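PDB 4J1Q: polyketide synthase PksJ from Bacillus subtilis subsp. subtilis, which reduces keto groups of acyl intermediates stereoselectively at the alpha and beta positions, using NADPH, in the trans-acyltransferase polyketide assembly line that makes bacillaene. Local coordinates for residues D193-D201 with K417-S425; K278-H289 with S325-F336. All coordinates share one frame; numbering follows the deposited sequence.

How the contacts relate
After strand 178-186, the chain reaches the irregular segment 193-201, which leads into strand 204-208 and opens the large loop that contact 1 closes when helix 412-425 packs back on it. Contact 2 falls wholly within that loop: helix 267-280 ends, strand 286-289 follows, and after helix 304-324 the chain returns as strand 332-338, so this smaller loop closes by parallel pairing. The two loops are thus nested and do not cross. The contact centres are about 17 Å apart, yet they touch: Arg-200 NH2 forms a salt bridge with Asp-331 OD1 at 2.6 Å, Pro-198 meets Phe-332, and Phe-419 meets Ile-334, joining the loop 193-201 and helix 412-425 to strand 332-338.

Contact 1 of 2, residues D193-D201 with K417-S425; sequences DTLHMPWRD and KAFYQGIVS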
loop_
_atom_site.group_PDB
_atom_site.type_symbol
_atom_site.label_atom_id
_atom_site.label_comp_id
_atom_site.label_asym_id
_atom_site.label_seq_id
_atom_site.Cartn_x
_atom_site.Cartn_y
_atom_site.Cartn_z
ATOM N N ASP A 193 -2.169 21.980 17.797
ATOM C CA ASP A 193 -3.382 22.294 18.553
ATOM C C ASP A 193 -4.392 21.160 18.472
ATOM O O ASP A 193 -4.106 20.113 17.910
ATOM C CB ASP A 193 -4.015 23.591 18.038
ATOM C CG ASP A 193 -4.431 23.502 16.582
ATOM O OD1 ASP A 193 -4.158 22.462 15.946
ATOM O OD2 ASP A 193 -5.028 24.477 16.073
ATOM N N THR A 194 -5.583 21.380 19.015
ATOM C CA THR A 194 -6.656 20.410 18.854
ATOM C C THR A 194 -7.052 20.297 17.386
ATOM O O THR A 194 -6.943 21.258 16.634
ATOM C CB THR A 194 -7.870 20.746 19.729
ATOM O OG1 THR A 194 -8.001 19.746 20.751
ATOM C CG2 THR A 194 -9.136 20.789 18.887
ATOM N N LEU A 195 -7.467 19.105 16.975
ATOM C CA LEU A 195 -7.492 18.751 15.556
ATOM C C LEU A 195 -8.834 19.007 14.877
ATOM O O LEU A 195 -9.891 18.687 15.432
ATOM C CB LEU A 195 -7.077 17.290 15.357
ATOM C CG LEU A 195 -5.631 16.964 15.725
ATOM C CD1 LEU A 195 -5.352 15.478 15.577
ATOM C CD2 LEU A 195 -4.661 17.768 14.867
ATOM N N HIS A 196 -8.769 19.490 13.636
ATOM C CA HIS A 196 -9.923 19.544 12.737
ATOM C C HIS A 196 -10.357 18.151 12.409
ATOM O O HIS A 196 -9.563 17.213 12.498
ATOM C CB HIS A 196 -9.537 20.234 11.433
ATOM C CG HIS A 196 -9.769 21.720 11.423
ATOM N ND1 HIS A 196 -10.518 22.324 10.484
ATOM C CD2 HIS A 196 -9.236 22.737 12.214
ATOM C CE1 HIS A 196 -10.509 23.656 10.689
ATOM N NE2 HIS A 196 -9.727 23.907 11.751
ATOM N N MET A 197 -11.607 18.001 11.983
ATOM C CA MET A 197 -12.146 16.674 11.722
ATOM C C MET A 197 -13.119 16.608 10.563
ATOM O O MET A 197 -13.723 17.608 10.190
ATOM C CB MET A 197 -12.775 16.108 12.975
ATOM C CG MET A 197 -11.781 16.045 14.115
ATOM S SD MET A 197 -12.575 15.670 15.682
ATOM C CE MET A 197 -11.127 15.304 16.667
ATOM N N PRO A 198 -13.248 15.425 9.968
ATOM C CA PRO A 198 -13.973 15.232 8.720
ATOM C C PRO A 198 -15.434 14.817 8.925
ATOM O O PRO A 198 -16.165 14.615 7.948
ATOM C CB PRO A 198 -13.208 14.082 8.066
ATOM C CG PRO A 198 -12.694 13.286 9.224
ATOM C CD PRO A 198 -12.303 14.329 10.234
ATOM N N TRP A 199 -15.841 14.658 10.176
ATOM C CA TRP A 199 -17.153 14.086 10.491
ATOM C C TRP A 199 -18.330 14.987 10.192
ATOM O O TRP A 199 -18.339 16.163 10.564
ATOM C CB TRP A 199 -17.185 13.654 11.944
ATOM C CG TRP A 199 -15.997 12.828 12.338
ATOM C CD1 TRP A 199 -15.113 13.050 13.395
ATOM C CD2 TRP A 199 -15.474 11.644 11.644
ATOM N NE1 TRP A 199 -14.169 12.042 13.455
ATOM C CE2 TRP A 199 -14.311 11.196 12.417
ATOM C CE3 TRP A 199 -15.867 10.924 10.536
ATOM C CZ2 TRP A 199 -13.588 10.079 12.070
ATOM C CZ3 TRP A 199 -15.132 9.787 10.189
ATOM C CH2 TRP A 199 -14.010 9.381 10.929
ATOM N N ARG A 200 -19.337 14.426 9.519
ATOM C CA ARG A 200 -20.682 15.007 9.465
ATOM C C ARG A 200 -21.600 14.284 10.438
ATOM O O ARG A 200 -21.764 13.058 10.365
ATOM C CB ARG A 200 -21.265 14.889 8.056
ATOM C CG ARG A 200 -20.511 15.689 7.014
ATOM C CD ARG A 200 -21.143 15.530 5.646
ATOM N NE ARG A 200 -20.390 16.275 4.642
ATOM C CZ ARG A 200 -20.659 16.258 3.342
ATOM N NH1 ARG A 200 -21.673 15.532 2.884
ATOM N NH2 ARG A 200 -19.906 16.954 2.502
ATOM N N ASP A 201 -22.240 15.065 11.313
ATOM C CA ASP A 201 -23.006 14.519 12.428
ATOM C C ASP A 201 -24.087 13.580 11.933
ATOM O O ASP A 201 -24.283 12.500 12.486
ATOM C CB ASP A 201 -23.623 15.627 13.277
ATOM C CG ASP A 201 -22.643 16.204 14.286
ATOM O OD1 ASP A 201 -22.153 15.453 15.161
ATOM O OD2 ASP A 201 -22.352 17.412 14.197
ATOM N N LYS A 417 -4.871 10.778 16.613
ATOM C CA LYS A 417 -4.296 12.086 16.385
ATOM C C LYS A 417 -3.594 12.144 15.037
ATOM O O LYS A 417 -3.847 13.037 14.233
ATOM C CB LYS A 417 -3.354 12.486 17.524
ATOM C CG LYS A 417 -4.069 12.691 18.854
ATOM C CD LYS A 417 -3.113 13.102 19.969
ATOM C CE LYS A 417 -3.758 12.918 21.346
ATOM N NZ LYS A 417 -3.004 13.618 22.427
ATOM N N ALA A 418 -2.779 11.134 14.756
ATOM C CA ALA A 418 -2.091 11.038 13.471
ATOM C C ALA A 418 -3.094 10.924 12.322
ATOM O O ALA A 418 -2.947 11.545 11.281
ATOM C CB ALA A 418 -1.168 9.841 13.475
ATOM N N PHE A 419 -4.165 10.195 12.564
ATOM C CA PHE A 419 -5.216 10.074 11.583
ATOM C C PHE A 419 -5.800 11.426 11.218
ATOM O O PHE A 419 -5.939 11.728 10.041
ATOM C CB PHE A 419 -6.296 9.142 12.087
ATOM C CG PHE A 419 -7.508 9.081 11.196
ATOM C CD1 PHE A 419 -7.530 8.269 10.066
ATOM C CD2 PHE A 419 -8.683 9.759 11.560
ATOM C CE1 PHE A 419 -8.669 8.181 9.279
ATOM C CE2 PHE A 419 -9.832 9.657 10.795
ATOM C CZ PHE A 419 -9.849 8.828 9.681
ATOM N N TYR A 420 -6.138 12.233 12.228
ATOM C CA TYR A 420 -6.677 13.571 11.997
ATOM C C TYR A 420 -5.643 14.515 11.369
ATOM O O TYR A 420 -5.934 15.220 10.401
ATOM C CB TYR A 420 -7.261 14.173 13.295
ATOM C CG TYR A 420 -8.587 13.549 13.696
ATOM C CD1 TYR A 420 -9.645 13.516 12.798
ATOM C CD2 TYR A 420 -8.751 12.912 14.922
ATOM C CE1 TYR A 420 -10.834 12.874 13.099
ATOM C CE2 TYR A 420 -9.945 12.275 15.249
ATOM C CZ TYR A 420 -10.988 12.268 14.332
ATOM O OH TYR A 420 -12.202 11.683 14.646
ATOM N N GLN A 421 -4.419 14.478 11.882
ATOM C CA GLN A 421 -3.347 15.271 11.303
ATOM C C GLN A 421 -3.094 14.908 9.834
ATOM O O GLN A 421 -2.701 15.766 9.038
ATOM C CB GLN A 421 -2.058 15.057 12.083
ATOM C CG GLN A 421 -2.027 15.678 13.460
ATOM C CD GLN A 421 -0.699 15.445 14.147
ATOM O OE1 GLN A 421 0.330 15.275 13.491
ATOM N NE2 GLN A 421 -0.718 15.416 15.471
ATOM N N GLY A 422 -3.280 13.633 9.489
ATOM C CA GLY A 422 -3.009 13.172 8.130
ATOM C C GLY A 422 -4.026 13.722 7.158
ATOM O O GLY A 422 -3.705 14.037 6.030
ATOM N N ILE A 423 -5.264 13.860 7.614
ATOM C CA ILE A 423 -6.316 14.373 6.761
ATOM C C ILE A 423 -6.062 15.841 6.410
ATOM O O ILE A 423 -6.051 16.203 5.229
ATOM C CB ILE A 423 -7.692 14.243 7.433
ATOM C CG1 ILE A 423 -8.017 12.761 7.660
ATOM C CG2 ILE A 423 -8.757 14.956 6.609
ATOM C CD1 ILE A 423 -9.439 12.481 8.114
ATOM N N VAL A 424 -5.871 16.677 7.435
ATOM C CA VAL A 424 -5.688 18.099 7.224
ATOM C C VAL A 424 -4.490 18.416 6.314
ATOM O O VAL A 424 -4.549 19.344 5.511
ATOM C CB VAL A 424 -5.612 18.906 8.555
ATOM C CG1 VAL A 424 -6.622 18.394 9.567
ATOM C CG2 VAL A 424 -4.207 18.896 9.147
ATOM N N SER A 425 -3.421 17.629 6.410
ATOM C CA SER A 425 -2.263 17.831 5.537
ATOM C C SER A 425 -2.588 17.570 4.059
ATOM O O SER A 425 -2.123 18.286 3.179
ATOM C CB SER A 425 -1.077 16.998 6.002
ATOM O OG SER A 425 -1.295 15.621 5.727
#
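The side chain of Tyr-420 lies among Leu-195, Met-197, Pro-198 and Trp-199. Met-197 covers one face of the ring: CG stands 3.7 Å from the ring centroid, 23° off the normal, a CH-pi contact, and SD follows at 4.3 Å from the same centroid, a Met-aromatic contact. The extended Met-197 chain carries CE onward across the ring to Tyr-420 CE2, 3.5 Å away. At the ring edge, near its plane, sit Pro-198 CD and Trp-199 NE1. The indole N-H is directed at Tyr-420 OH with an N-H...O angle of 154°; the modelled NE1 to OH separation is very short, so its exact length is doubtful. Tyr-420 OH also has a weak hydrogen bond with Glu-221 OE2 of helix 213-226. The irregular segment 193-201 passes across helix 412-425, leading into strand 204-208 of the Rossmann fold, with Arg-225 of helix 213-226 also touching Met-197, Trp-199 and Tyr-420. Leu-195, its CG anti to the carbonyl carbon (chi1 -66°), brings CD1 beside Tyr-420 CB while CD2 packs 3.6 Å from Gln-421 CG. Three residues after Tyr-420 on the helix, Ile-423 CD1 meets Pro-198 CG at 3.5 Å, the two side chains crossing at about a right angle.

Contact 2 of 2, residues K278-H289 with S325-F336; sequences KERYGTLNGIIH and SKDFPLDFFIFF. With NDP (NADPH dihydro-nicotinamide-adenine-dinucleotide phosphate), chain B.
Backbone hydrogen bonds join Ile-287 and His-289 to the strand carrying Ile-334 and Phe-336. Ile-334 N donates to Ile-287 O at 2.9 Å; His-289 N donates to Ile-334 O at 2.9 Å, and Phe-336 N to His-289 O at 3.0 Å. The bond from Ile-287 N to Phe-332 O is weak. Ahead of the pairing, Asp-331 N donates to Asn-285 O at 3.1 Å. The short strand axes run 4.7 Å apart at 12°, the evidence for adjacent parallel strands in the central sheet of the Rossmann fold; strand 204-208 flanks 286-289, and strand 377-383 flanks 332-338.

CH-pi contacts cover three phenylalanine rings. Ile-288 CG2, held anti to its own backbone N (chi1 -77° places CG1 beside that N), sits over the centre of the Phe-336 ring, 3.6 Å from the centroid and 5° off the normal. Phe-336 belongs to the NADPH pocket, its CB lying 3.6 Å from the ribose O4D. Gly-286 CA lies over the Phe-332 ring, and Ile-287 CB over the rim of Phe-333.

Apolar packing takes over toward the loops. Leu-284 and Leu-330 lie side by side, pointing the same way, with CB to CD2 at 3.7 Å, and Leu-284 CB touches Phe-328 CD1, with CD2 over one face of that ring but farther off.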
loop_
_atom_site.group_PDB
_atom_site.type_symbol
_atom_site.label_atom_id
_atom_site.label_comp_id
_atom_site.label_asym_id
_atom_site.label_seq_id
_atom_site.Cartn_x
_atom_site.Cartn_y
_atom_site.Cartn_z
ATOM N N LYS A 278 -27.099 2.997 -1.249
ATOM C CA LYS A 278 -27.782 4.083 -1.953
ATOM C C LYS A 278 -29.277 4.019 -1.692
ATOM O O LYS A 278 -29.868 4.985 -1.224
ATOM C CB LYS A 278 -27.512 4.004 -3.458
ATOM C CG LYS A 278 -26.049 3.748 -3.794
ATOM C CD LYS A 278 -25.875 3.006 -5.112
ATOM C CE LYS A 278 -24.467 3.197 -5.665
ATOM N NZ LYS A 278 -24.024 2.089 -6.558
ATOM N N GLU A 279 -29.870 2.860 -1.955
ATOM C CA GLU A 279 -31.304 2.685 -1.792
ATOM C C GLU A 279 -31.690 2.946 -0.345
ATOM O O GLU A 279 -32.697 3.594 -0.065
ATOM C CB GLU A 279 -31.725 1.272 -2.205
ATOM C CG GLU A 279 -33.232 1.053 -2.246
ATOM C CD GLU A 279 -33.638 -0.325 -2.761
ATOM O OE1 GLU A 279 -32.899 -1.311 -2.543
ATOM O OE2 GLU A 279 -34.738 -0.431 -3.346
ATOM N N ARG A 280 -30.856 2.470 0.569
ATOM C CA ARG A 280 -31.172 2.502 1.985
ATOM C C ARG A 280 -31.049 3.912 2.515
ATOM O O ARG A 280 -31.825 4.336 3.371
ATOM C CB ARG A 280 -30.220 1.600 2.758
ATOM C CG ARG A 280 -30.457 1.605 4.253
ATOM C CD ARG A 280 -31.857 1.141 4.571
ATOM N NE ARG A 280 -32.080 -0.208 4.067
ATOM C CZ ARG A 280 -31.809 -1.312 4.752
ATOM N NH1 ARG A 280 -31.288 -1.231 5.968
ATOM N NH2 ARG A 280 -32.057 -2.502 4.225
ATOM N N TYR A 281 -30.051 4.626 2.009
ATOM C CA TYR A 281 -29.532 5.824 2.664
ATOM C C TYR A 281 -29.363 6.934 1.644
ATOM O O TYR A 281 -29.301 6.671 0.450
ATOM C CB TYR A 281 -28.171 5.515 3.291
ATOM C CG TYR A 281 -28.214 4.441 4.343
ATOM C CD1 TYR A 281 -29.029 4.570 5.459
ATOM C CD2 TYR A 281 -27.434 3.297 4.225
ATOM C CE1 TYR A 281 -29.078 3.586 6.428
ATOM C CE2 TYR A 281 -27.468 2.303 5.191
ATOM C CZ TYR A 281 -28.285 2.457 6.297
ATOM O OH TYR A 281 -28.337 1.463 7.250
ATOM N N GLY A 282 -29.219 8.163 2.115
ATOM C CA GLY A 282 -29.079 9.300 1.212
ATOM C C GLY A 282 -27.796 9.221 0.407
ATOM O O GLY A 282 -27.792 9.361 -0.819
ATOM N N THR A 283 -26.694 8.991 1.105
ATOM C CA THR A 283 -25.381 9.127 0.493
ATOM C C THR A 283 -24.274 8.433 1.282
ATOM O O THR A 283 -24.500 7.889 2.368
ATOM C CB THR A 283 -25.002 10.606 0.277
ATOM O OG1 THR A 283 -24.939 11.284 1.541
ATOM C CG2 THR A 283 -26.020 11.288 -0.614
ATOM N N LEU A 284 -23.074 8.470 0.725
ATOM C CA LEU A 284 -21.903 8.035 1.441
ATOM C C LEU A 284 -21.018 9.245 1.733
ATOM O O LEU A 284 -20.648 9.968 0.820
ATOM C CB LEU A 284 -21.165 7.017 0.573
ATOM C CG LEU A 284 -20.293 5.969 1.244
ATOM C CD1 LEU A 284 -20.952 5.413 2.501
ATOM C CD2 LEU A 284 -20.027 4.872 0.221
ATOM N N ASN A 285 -20.704 9.471 3.005
ATOM C CA ASN A 285 -19.853 10.602 3.405
ATOM C C ASN A 285 -18.372 10.263 3.531
ATOM O O ASN A 285 -17.554 11.145 3.761
ATOM C CB ASN A 285 -20.328 11.188 4.725
ATOM C CG ASN A 285 -21.641 11.921 4.591
ATOM O OD1 ASN A 285 -22.004 12.391 3.502
ATOM N ND2 ASN A 285 -22.381 11.988 5.690
ATOM N N GLY A 286 -18.033 8.983 3.448
ATOM C CA GLY A 286 -16.684 8.563 3.784
ATOM C C GLY A 286 -16.493 7.065 3.699
ATOM O O GLY A 286 -17.428 6.297 3.949
ATOM N N ILE A 287 -15.287 6.656 3.329
ATOM C CA ILE A 287 -14.912 5.237 3.276
ATOM C C ILE A 287 -13.539 5.063 3.874
ATOM O O ILE A 287 -12.629 5.819 3.551
ATOM C CB ILE A 287 -14.852 4.736 1.835
ATOM C CG1 ILE A 287 -16.128 5.122 1.095
ATOM C CG2 ILE A 287 -14.640 3.237 1.786
ATOM C CD1 ILE A 287 -16.549 4.110 0.064
ATOM N N ILE A 288 -13.406 4.119 4.804
ATOM C CA ILE A 288 -12.108 3.551 5.141
ATOM C C ILE A 288 -12.020 2.185 4.525
ATOM O O ILE A 288 -12.930 1.378 4.693
ATOM C CB ILE A 288 -11.922 3.400 6.653
ATOM C CG1 ILE A 288 -11.594 4.761 7.280
ATOM C CG2 ILE A 288 -10.818 2.415 6.962
ATOM C CD1 ILE A 288 -12.465 5.104 8.455
ATOM N N HIS A 289 -10.929 1.928 3.805
ATOM C CA HIS A 289 -10.660 0.579 3.336
ATOM C C HIS A 289 -9.738 -0.110 4.287
ATOM O O HIS A 289 -8.556 0.156 4.305
ATOM C CB HIS A 289 -10.067 0.602 1.937
ATOM C CG HIS A 289 -9.990 -0.756 1.284
ATOM N ND1 HIS A 289 -10.965 -1.237 0.501
ATOM C CD2 HIS A 289 -8.998 -1.711 1.298
ATOM C CE1 HIS A 289 -10.607 -2.438 0.022
ATOM N NE2 HIS A 289 -9.409 -2.734 0.522
ATOM N N SER A 325 -18.126 3.069 -5.843
ATOM C CA SER A 325 -18.477 4.285 -5.119
ATOM C C SER A 325 -18.033 5.554 -5.867
ATOM O O SER A 325 -17.979 6.647 -5.297
ATOM C CB SER A 325 -17.927 4.254 -3.692
ATOM O OG SER A 325 -16.523 4.470 -3.663
ATOM N N LYS A 326 -17.755 5.399 -7.158
ATOM C CA LYS A 326 -17.316 6.500 -7.996
ATOM C C LYS A 326 -18.313 7.659 -7.962
ATOM O O LYS A 326 -17.913 8.822 -7.869
ATOM C CB LYS A 326 -17.112 6.018 -9.433
ATOM C CG LYS A 326 -18.335 5.336 -10.031
ATOM C CD LYS A 326 -18.302 5.374 -11.549
ATOM C CE LYS A 326 -17.151 4.539 -12.108
ATOM N NZ LYS A 326 -17.187 4.505 -13.597
ATOM N N ASP A 327 -19.608 7.341 -7.993
ATOM C CA ASP A 327 -20.641 8.372 -8.161
ATOM C C ASP A 327 -21.136 8.963 -6.841
ATOM O O ASP A 327 -22.172 9.616 -6.798
ATOM C CB ASP A 327 -21.816 7.839 -8.986
ATOM C CG ASP A 327 -21.417 7.496 -10.413
ATOM O OD1 ASP A 327 -20.269 7.790 -10.806
ATOM O OD2 ASP A 327 -22.268 6.961 -11.150
ATOM N N PHE A 328 -20.382 8.751 -5.769
ATOM C CA PHE A 328 -20.781 9.261 -4.464
ATOM C C PHE A 328 -20.006 10.513 -4.108
ATOM O O PHE A 328 -18.819 10.607 -4.392
ATOM C CB PHE A 328 -20.563 8.211 -3.385
ATOM C CG PHE A 328 -21.480 7.036 -3.488
ATOM C CD1 PHE A 328 -22.578 6.929 -2.650
ATOM C CD2 PHE A 328 -21.202 5.995 -4.369
ATOM C CE1 PHE A 328 -23.393 5.814 -2.694
ATOM C CE2 PHE A 328 -22.013 4.873 -4.416
ATOM C CZ PHE A 328 -23.117 4.786 -3.581
ATOM N N PRO A 329 -20.680 11.479 -3.466
ATOM C CA PRO A 329 -20.059 12.740 -3.092
ATOM C C PRO A 329 -19.277 12.634 -1.784
ATOM O O PRO A 329 -19.651 13.274 -0.798
ATOM C CB PRO A 329 -21.260 13.674 -2.921
ATOM C CG PRO A 329 -22.353 12.775 -2.469
ATOM C CD PRO A 329 -22.124 11.462 -3.159
ATOM N N LEU A 330 -18.194 11.854 -1.791
ATOM C CA LEU A 330 -17.444 11.533 -0.571
ATOM C C LEU A 330 -16.690 12.727 -0.012
ATOM O O LEU A 330 -16.136 13.520 -0.769
ATOM C CB LEU A 330 -16.445 10.398 -0.840
ATOM C CG LEU A 330 -16.990 9.041 -1.293
ATOM C CD1 LEU A 330 -15.852 8.125 -1.726
ATOM C CD2 LEU A 330 -17.795 8.393 -0.183
ATOM N N ASP A 331 -16.583 12.795 1.314
ATOM C CA ASP A 331 -15.641 13.708 1.960
ATOM C C ASP A 331 -14.208 13.129 1.940
ATOM O O ASP A 331 -13.229 13.877 1.895
ATOM C CB ASP A 331 -16.078 14.012 3.401
ATOM C CG ASP A 331 -17.538 14.529 3.505
ATOM O OD1 ASP A 331 -18.075 15.073 2.506
ATOM O OD2 ASP A 331 -18.143 14.377 4.599
ATOM N N PHE A 332 -14.093 11.797 1.940
ATOM C CA PHE A 332 -12.789 11.131 1.943
ATOM C C PHE A 332 -12.857 9.668 1.481
ATOM O O PHE A 332 -13.925 9.038 1.494
ATOM C CB PHE A 332 -12.124 11.219 3.328
ATOM C CG PHE A 332 -12.960 10.644 4.451
ATOM C CD1 PHE A 332 -13.170 9.271 4.551
ATOM C CD2 PHE A 332 -13.518 11.479 5.424
ATOM C CE1 PHE A 332 -13.927 8.749 5.586
ATOM C CE2 PHE A 332 -14.281 10.967 6.452
ATOM C CZ PHE A 332 -14.484 9.600 6.534
ATOM N N PHE A 333 -11.725 9.163 1.003
ATOM C CA PHE A 333 -11.539 7.736 0.793
ATOM C C PHE A 333 -10.139 7.422 1.316
ATOM O O PHE A 333 -9.149 7.856 0.737
ATOM C CB PHE A 333 -11.648 7.416 -0.701
ATOM C CG PHE A 333 -11.917 5.960 -1.021
ATOM C CD1 PHE A 333 -11.492 4.943 -0.175
ATOM C CD2 PHE A 333 -12.453 5.610 -2.255
ATOM C CE1 PHE A 333 -11.655 3.596 -0.524
ATOM C CE2 PHE A 333 -12.625 4.272 -2.609
ATOM C CZ PHE A 333 -12.196 3.257 -1.753
ATOM N N ILE A 334 -10.078 6.810 2.495
ATOM C CA ILE A 334 -8.813 6.569 3.174
ATOM C C ILE A 334 -8.473 5.085 3.215
ATOM O O ILE A 334 -9.290 4.275 3.652
ATOM C CB ILE A 334 -8.857 7.089 4.613
ATOM C CG1 ILE A 334 -8.787 8.629 4.641
ATOM C CG2 ILE A 334 -7.754 6.452 5.440
ATOM C CD1 ILE A 334 -9.442 9.229 5.867
ATOM N N PHE A 335 -7.289 4.728 2.719
ATOM C CA PHE A 335 -6.829 3.338 2.766
ATOM C C PHE A 335 -6.031 3.130 4.047
ATOM O O PHE A 335 -5.112 3.894 4.337
ATOM C CB PHE A 335 -5.920 3.005 1.564
ATOM C CG PHE A 335 -6.378 3.572 0.257
ATOM C CD1 PHE A 335 -5.446 3.931 -0.713
ATOM C CD2 PHE A 335 -7.725 3.696 -0.039
ATOM C CE1 PHE A 335 -5.848 4.508 -1.912
ATOM C CE2 PHE A 335 -8.143 4.265 -1.229
ATOM C CZ PHE A 335 -7.205 4.667 -2.173
ATOM N N PHE A 336 -6.262 2.010 4.712
ATOM C CA PHE A 336 -5.398 1.608 5.825
ATOM C C PHE A 336 -4.269 0.688 5.373
ATOM O O PHE A 336 -4.407 -0.544 5.326
ATOM C CB PHE A 336 -6.210 0.967 6.957
ATOM C CG PHE A 336 -6.948 1.973 7.811
ATOM C CD1 PHE A 336 -6.950 3.331 7.471
ATOM C CD2 PHE A 336 -7.596 1.574 8.969
ATOM C CE1 PHE A 336 -7.613 4.254 8.254
ATOM C CE2 PHE A 336 -8.267 2.491 9.752
ATOM C CZ PHE A 336 -8.271 3.843 9.404
HETATM P PA NDP B . -7.814 -7.407 11.370
HETATM O O1A NDP B . -7.381 -8.703 10.673
HETATM O O2A NDP B . -8.328 -7.351 12.775
HETATM O O5B NDP B . -8.836 -6.639 10.413
HETATM C C5B NDP B . -8.945 -6.980 9.029
HETATM C C4B NDP B . -10.425 -7.218 8.781
HETATM O O4B NDP B . -10.631 -7.344 7.372
HETATM C C3B NDP B . -10.847 -8.556 9.370
HETATM O O3B NDP B . -11.927 -8.214 10.284
HETATM C C2B NDP B . -11.366 -9.373 8.189
HETATM O O2B NDP B . -12.660 -9.970 8.509
HETATM C C1B NDP B . -11.615 -8.338 7.107
HETATM N N9A NDP B . -11.338 -8.974 5.785
HETATM C C8A NDP B . -10.258 -9.767 5.451
HETATM N N7A NDP B . -10.399 -10.133 4.119
HETATM C C5A NDP B . -11.550 -9.503 3.613
HETATM C C6A NDP B . -12.187 -9.499 2.374
HETATM N N6A NDP B . -11.727 -10.234 1.311
HETATM N N1A NDP B . -13.328 -8.768 2.213
HETATM C C2A NDP B . -13.861 -8.079 3.252
HETATM N N3A NDP B . -13.279 -8.109 4.470
HETATM C C4A NDP B . -12.102 -8.778 4.671
HETATM O O3 NDP B . -6.573 -6.385 11.232
HETATM P PN NDP B . -6.673 -4.885 11.780
HETATM O O1N NDP B . -5.566 -4.827 12.829
HETATM O O2N NDP B . -8.115 -4.476 12.019
HETATM O O5D NDP B . -6.158 -4.051 10.496
HETATM C C5D NDP B . -6.980 -3.113 9.788
HETATM C C4D NDP B . -6.216 -2.687 8.513
HETATM O O4D NDP B . -5.095 -1.859 8.893
HETATM C C3D NDP B . -5.622 -3.905 7.790
HETATM O O3D NDP B . -5.782 -3.774 6.358
HETATM C C2D NDP B . -4.180 -3.889 8.191
HETATM O O2D NDP B . -3.392 -4.411 7.116
HETATM C C1D NDP B . -3.865 -2.415 8.483
HETATM N N1N NDP B . -2.850 -2.280 9.537
HETATM C C2N NDP B . -3.091 -2.685 10.817
HETATM C C3N NDP B . -2.091 -2.606 11.814
HETATM C C7N NDP B . -2.394 -3.051 13.246
HETATM O O7N NDP B . -1.636 -2.677 14.151
HETATM N N7N NDP B . -3.410 -3.910 13.503
HETATM C C4N NDP B . -0.789 -2.155 11.470
HETATM C C5N NDP B . -0.562 -1.774 10.132
HETATM C C6N NDP B . -1.616 -1.860 9.191
HETATM P P2B NDP B . -13.169 -11.333 7.793
HETATM O O1X NDP B . -11.965 -12.281 7.987
HETATM O O2X NDP B . -14.437 -11.579 8.600
HETATM O O3X NDP B . -13.420 -10.993 6.338
#